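Local coordinates for protein putative dimetal phosphatase (Danio rerio, PDB 2NXF) that probably hydrolyses ADP-ribose and CDP-alcohols such as CDP-choline at a dinuclear metal centre of the calcineurin-like phosphoesterase type, at residues F6-D18 with Q279-P291. Sequence-based numbering, arbitrary orientation.
Sequences FTFGLIADVQYAD and QHITLEGVIETPP. With ZN (zinc ion), chain B; PO4 (phosphate ion), chain F.
Val286 N donates a nearly straight hydrogen bond (179°) to Ala12 O at 3.0 Å, and Ile287 N a more bent one (143°) to Asp13 O at 2.9 Å. A water links the segments next to this pair, accepting from Ala12 N and donating to Glu284 O. Among the apolar contacts, Val286 CG2 lies 3.5 Å from Ile11 CG1 and also touches the methyl Ile11 CD1, while Val286 CG1 lies against Val14 CA. Ala12 CB meets Leu283 CB at 3.8 Å, and Leu283 CD1 reaches back to Leu10 CB. The segments leave different sheets of the two-sheet metallophosphoesterase fold, strand 6-11 in one and strand 279-282 in the other, and join where 6-11 runs out into the metal-binding loop. There Asp13 OD1 and Gln15 OE1 bind zinc at 2.1 and 2.0 Å, respectively; Asp60, His267, a water and a phosphate oxygen complete the site. Asp13 OD2, turned from this zinc, accepts from His265 N, and the Gln15 amide has Asp63 as its main polar partner beyond the segments. Ile287 packs alongside the stem of Gln15, CB to CB 3.7 Å; with CG1 anti to the backbone N (chi1 -173°), its CD1 reaches Gln15 O at 3.5 Å. An alanine here would keep the CB contact but would probably strip the Gln15 stem of most of its apolar flank, leaving the zinc-bound amide less firmly placed. Thr289 OG1 donates to Gly285 O and Thr289 N to Val286 O, closing the turn that carries both amides.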
loop_
_atom_site.group_PDB
_atom_site.type_symbol
_atom_site.label_atom_id
_atom_site.label_comp_id
_atom_site.label_asym_id
_atom_site.label_seq_id
_atom_site.Cartn_x
_atom_site.Cartn_y
_atom_site.Cartn_z
ATOM N N PHE A 6 9.259 18.197 5.966
ATOM C CA PHE A 6 7.908 17.674 5.849
ATOM C C PHE A 6 7.736 16.509 6.812
ATOM O O PHE A 6 8.684 15.765 7.056
ATOM C CB PHE A 6 7.660 17.198 4.406
ATOM C CG PHE A 6 6.207 16.940 4.076
ATOM C CD1 PHE A 6 5.308 18.004 3.920
ATOM C CD2 PHE A 6 5.747 15.640 3.880
ATOM C CE1 PHE A 6 3.954 17.738 3.590
ATOM C CE2 PHE A 6 4.405 15.377 3.558
ATOM C CZ PHE A 6 3.514 16.437 3.418
ATOM N N THR A 7 6.525 16.351 7.336
ATOM C CA THR A 7 6.239 15.342 8.368
ATOM C C THR A 7 4.908 14.689 8.020
ATOM O O THR A 7 3.927 15.384 7.768
ATOM C CB THR A 7 6.116 16.013 9.770
ATOM O OG1 THR A 7 7.344 16.675 10.129
ATOM C CG2 THR A 7 5.771 14.979 10.828
ATOM N N PHE A 8 4.863 13.354 7.975
ATOM C CA PHE A 8 3.607 12.687 7.588
ATOM C C PHE A 8 3.397 11.391 8.356
ATOM O O PHE A 8 4.362 10.731 8.711
ATOM C CB PHE A 8 3.510 12.462 6.079
ATOM C CG PHE A 8 4.582 11.561 5.501
ATOM C CD1 PHE A 8 4.300 10.238 5.158
ATOM C CD2 PHE A 8 5.868 12.063 5.265
ATOM C CE1 PHE A 8 5.285 9.425 4.595
ATOM C CE2 PHE A 8 6.867 11.260 4.723
ATOM C CZ PHE A 8 6.577 9.946 4.391
ATOM N N GLY A 9 2.138 11.058 8.624
ATOM C CA GLY A 9 1.814 9.764 9.258
ATOM C C GLY A 9 1.775 8.618 8.252
ATOM O O GLY A 9 1.500 8.833 7.079
ATOM N N LEU A 10 2.037 7.393 8.718
ATOM C CA LEU A 10 1.972 6.174 7.887
ATOM C C LEU A 10 1.276 5.060 8.646
ATOM O O LEU A 10 1.565 4.848 9.822
ATOM C CB LEU A 10 3.389 5.662 7.588
ATOM C CG LEU A 10 4.213 6.485 6.629
ATOM C CD1 LEU A 10 5.695 6.115 6.759
ATOM C CD2 LEU A 10 3.697 6.248 5.204
ATOM N N ILE A 11 0.406 4.319 7.957
ATOM C CA ILE A 11 -0.277 3.189 8.609
ATOM C C ILE A 11 -0.704 2.221 7.502
ATOM O O ILE A 11 -0.912 2.643 6.363
ATOM C CB ILE A 11 -1.480 3.668 9.459
ATOM C CG1 ILE A 11 -1.883 2.614 10.512
ATOM C CG2 ILE A 11 -2.650 4.137 8.565
ATOM C CD1 ILE A 11 -2.803 3.183 11.638
ATOM N N ALA A 12 -0.782 0.931 7.832
ATOM C CA ALA A 12 -1.139 -0.082 6.826
ATOM C C ALA A 12 -2.148 -1.076 7.378
ATOM O O ALA A 12 -2.079 -1.453 8.551
ATOM C CB ALA A 12 0.113 -0.838 6.376
ATOM N N ASP A 13 -3.063 -1.494 6.508
ATOM C CA ASP A 13 -3.863 -2.729 6.728
ATOM C C ASP A 13 -4.669 -2.646 8.023
ATOM O O ASP A 13 -4.626 -3.566 8.862
ATOM C CB ASP A 13 -2.977 -3.995 6.678
ATOM C CG ASP A 13 -2.385 -4.225 5.280
ATOM O OD1 ASP A 13 -2.980 -4.970 4.511
ATOM O OD2 ASP A 13 -1.375 -3.587 4.935
ATOM N N VAL A 14 -5.393 -1.537 8.181
ATOM C CA VAL A 14 -6.328 -1.382 9.316
ATOM C C VAL A 14 -7.355 -2.538 9.269
ATOM O O VAL A 14 -7.569 -3.249 10.257
ATOM C CB VAL A 14 -7.022 0.003 9.286
ATOM C CG1 VAL A 14 -8.086 0.112 10.402
ATOM C CG2 VAL A 14 -5.993 1.144 9.410
ATOM N N GLN A 15 -7.965 -2.729 8.097
ATOM C CA GLN A 15 -8.867 -3.867 7.842
ATOM C C GLN A 15 -9.986 -3.983 8.872
ATOM O O GLN A 15 -10.312 -5.074 9.334
ATOM C CB GLN A 15 -8.089 -5.194 7.688
ATOM C CG GLN A 15 -7.913 -5.523 6.221
ATOM C CD GLN A 15 -6.865 -6.567 5.940
ATOM O OE1 GLN A 15 -5.703 -6.238 5.652
ATOM N NE2 GLN A 15 -7.262 -7.827 6.006
ATOM N N TYR A 16 -10.555 -2.832 9.217
ATOM C CA TYR A 16 -11.640 -2.768 10.206
ATOM C C TYR A 16 -12.859 -3.572 9.754
ATOM O O TYR A 16 -13.181 -3.598 8.570
ATOM C CB TYR A 16 -12.060 -1.302 10.448
ATOM C CG TYR A 16 -13.296 -1.223 11.294
ATOM C CD1 TYR A 16 -13.240 -1.519 12.659
ATOM C CD2 TYR A 16 -14.537 -0.917 10.731
ATOM C CE1 TYR A 16 -14.384 -1.467 13.451
ATOM C CE2 TYR A 16 -15.683 -0.881 11.510
ATOM C CZ TYR A 16 -15.599 -1.160 12.870
ATOM O OH TYR A 16 -16.724 -1.143 13.667
ATOM N N ALA A 17 -13.505 -4.233 10.705
ATOM C CA ALA A 17 -14.851 -4.798 10.520
ATOM C C ALA A 17 -15.486 -4.957 11.881
ATOM O O ALA A 17 -14.795 -5.233 12.867
ATOM C CB ALA A 17 -14.783 -6.148 9.783
ATOM N N ASP A 18 -16.808 -4.797 11.941
ATOM C CA ASP A 18 -17.538 -4.930 13.199
ATOM C C ASP A 18 -17.920 -6.397 13.411
ATOM O O ASP A 18 -19.108 -6.769 13.400
ATOM C CB ASP A 18 -18.783 -4.024 13.198
ATOM C CG ASP A 18 -19.476 -3.974 14.552
ATOM O OD1 ASP A 18 -18.889 -4.411 15.577
ATOM O OD2 ASP A 18 -20.649 -3.527 14.592
ATOM N N GLN A 279 15.633 2.361 -0.262
ATOM C CA GLN A 279 15.115 1.643 0.889
ATOM C C GLN A 279 13.727 1.099 0.577
ATOM O O GLN A 279 12.872 1.841 0.100
ATOM C CB GLN A 279 15.045 2.612 2.068
ATOM C CG GLN A 279 14.384 2.076 3.290
ATOM C CD GLN A 279 15.327 1.234 4.106
ATOM O OE1 GLN A 279 16.409 1.698 4.492
ATOM N NE2 GLN A 279 14.927 -0.013 4.389
ATOM N N HIS A 280 13.505 -0.185 0.854
ATOM C CA HIS A 280 12.158 -0.763 0.787
ATOM C C HIS A 280 11.640 -0.967 2.186
ATOM O O HIS A 280 12.356 -1.496 3.047
ATOM C CB HIS A 280 12.180 -2.070 -0.006
ATOM C CG HIS A 280 12.482 -1.845 -1.456
ATOM N ND1 HIS A 280 11.502 -1.854 -2.419
ATOM C CD2 HIS A 280 13.633 -1.494 -2.084
ATOM C CE1 HIS A 280 12.040 -1.555 -3.591
ATOM N NE2 HIS A 280 13.335 -1.342 -3.417
ATOM N N ILE A 281 10.412 -0.504 2.416
ATOM C CA ILE A 281 9.784 -0.629 3.725
ATOM C C ILE A 281 8.412 -1.262 3.538
ATOM O O ILE A 281 7.585 -0.763 2.767
ATOM C CB ILE A 281 9.597 0.748 4.410
ATOM C CG1 ILE A 281 10.933 1.502 4.492
ATOM C CG2 ILE A 281 8.961 0.593 5.810
ATOM C CD1 ILE A 281 10.759 3.000 4.775
ATOM N N THR A 282 8.176 -2.374 4.228
ATOM C CA THR A 282 6.853 -2.983 4.246
ATOM C C THR A 282 6.311 -2.841 5.661
ATOM O O THR A 282 6.850 -3.418 6.588
ATOM C CB THR A 282 6.902 -4.469 3.820
ATOM O OG1 THR A 282 7.542 -4.568 2.542
ATOM C CG2 THR A 282 5.464 -5.083 3.733
ATOM N N LEU A 283 5.271 -2.029 5.810
ATOM C CA LEU A 283 4.738 -1.725 7.127
ATOM C C LEU A 283 3.967 -2.886 7.720
ATOM O O LEU A 283 3.138 -3.511 7.041
ATOM C CB LEU A 283 3.807 -0.511 7.043
ATOM C CG LEU A 283 4.469 0.827 6.743
ATOM C CD1 LEU A 283 3.378 1.853 6.454
ATOM C CD2 LEU A 283 5.350 1.265 7.936
ATOM N N GLU A 284 4.268 -3.182 8.985
ATOM C CA GLU A 284 3.501 -4.153 9.774
ATOM C C GLU A 284 2.028 -3.769 9.781
ATOM O O GLU A 284 1.702 -2.576 9.827
ATOM C CB GLU A 284 4.043 -4.185 11.211
ATOM C CG GLU A 284 5.435 -4.855 11.342
ATOM C CD GLU A 284 6.638 -3.986 10.922
ATOM O OE1 GLU A 284 6.504 -2.786 10.613
ATOM O OE2 GLU A 284 7.768 -4.524 10.902
ATOM N N GLY A 285 1.143 -4.773 9.748
ATOM C CA GLY A 285 -0.284 -4.484 9.551
ATOM C C GLY A 285 -1.031 -4.333 10.861
ATOM O O GLY A 285 -0.872 -5.138 11.796
ATOM N N VAL A 286 -1.867 -3.307 10.919
ATOM C CA VAL A 286 -2.682 -3.042 12.104
ATOM C C VAL A 286 -3.597 -4.216 12.431
ATOM O O VAL A 286 -3.778 -4.582 13.614
ATOM C CB VAL A 286 -3.539 -1.761 11.881
ATOM C CG1 VAL A 286 -4.667 -1.654 12.918
ATOM C CG2 VAL A 286 -2.649 -0.510 11.914
ATOM N N ILE A 287 -4.163 -4.826 11.393
ATOM C CA ILE A 287 -5.135 -5.910 11.630
ATOM C C ILE A 287 -4.579 -7.082 12.437
ATOM O O ILE A 287 -5.311 -7.708 13.189
ATOM C CB ILE A 287 -5.790 -6.385 10.320
ATOM C CG1 ILE A 287 -6.933 -7.381 10.578
ATOM C CG2 ILE A 287 -4.752 -6.970 9.347
ATOM C CD1 ILE A 287 -8.102 -6.791 11.382
ATOM N N GLU A 288 -3.281 -7.384 12.292
ATOM C CA GLU A 288 -2.728 -8.524 13.043
ATOM C C GLU A 288 -2.022 -8.090 14.326
ATOM O O GLU A 288 -1.314 -8.883 14.941
ATOM C CB GLU A 288 -1.833 -9.379 12.150
ATOM C CG GLU A 288 -2.697 -10.164 11.148
ATOM C CD GLU A 288 -1.919 -10.992 10.154
ATOM O OE1 GLU A 288 -0.698 -11.152 10.320
ATOM O OE2 GLU A 288 -2.566 -11.493 9.202
ATOM N N THR A 289 -2.248 -6.833 14.704
ATOM C CA THR A 289 -1.678 -6.246 15.933
ATOM C C THR A 289 -2.689 -6.324 17.113
ATOM O O THR A 289 -3.778 -5.753 17.004
ATOM C CB THR A 289 -1.274 -4.814 15.708
ATOM O OG1 THR A 289 -0.438 -4.740 14.543
ATOM C CG2 THR A 289 -0.527 -4.266 16.937
ATOM N N PRO A 290 -2.337 -7.005 18.224
ATOM C CA PRO A 290 -3.283 -7.065 19.350
ATOM C C PRO A 290 -3.369 -5.740 20.099
ATOM O O PRO A 290 -2.505 -4.880 19.928
ATOM C CB PRO A 290 -2.698 -8.165 20.251
ATOM C CG PRO A 290 -1.247 -8.142 19.965
ATOM C CD PRO A 290 -1.116 -7.799 18.498
ATOM N N PRO A 291 -4.422 -5.561 20.920
ATOM C CA PRO A 291 -4.630 -4.301 21.621
ATOM C C PRO A 291 -3.491 -3.894 22.553
ATOM O O PRO A 291 -3.384 -2.726 22.889
ATOM C CB PRO A 291 -5.893 -4.578 22.461
ATOM C CG PRO A 291 -6.615 -5.583 21.689
ATOM C CD PRO A 291 -5.527 -6.506 21.179
HETATM ZN ZN ZN B . -4.144 -6.677 4.493
HETATM P P PO4 F . -4.742 -9.691 3.216
HETATM O O1 PO4 F . -3.484 -10.453 3.568
HETATM O O2 PO4 F . -5.924 -10.640 3.234
HETATM O O3 PO4 F . -5.083 -8.643 4.260
HETATM O O4 PO4 F . -4.601 -9.003 1.892
HETATM O O HOH W 1 0.779 0.124 10.083
HETATM O O HOH W 2 0.702 -4.753 6.544
HETATM O O HOH W 3 -2.800 -7.521 3.052
#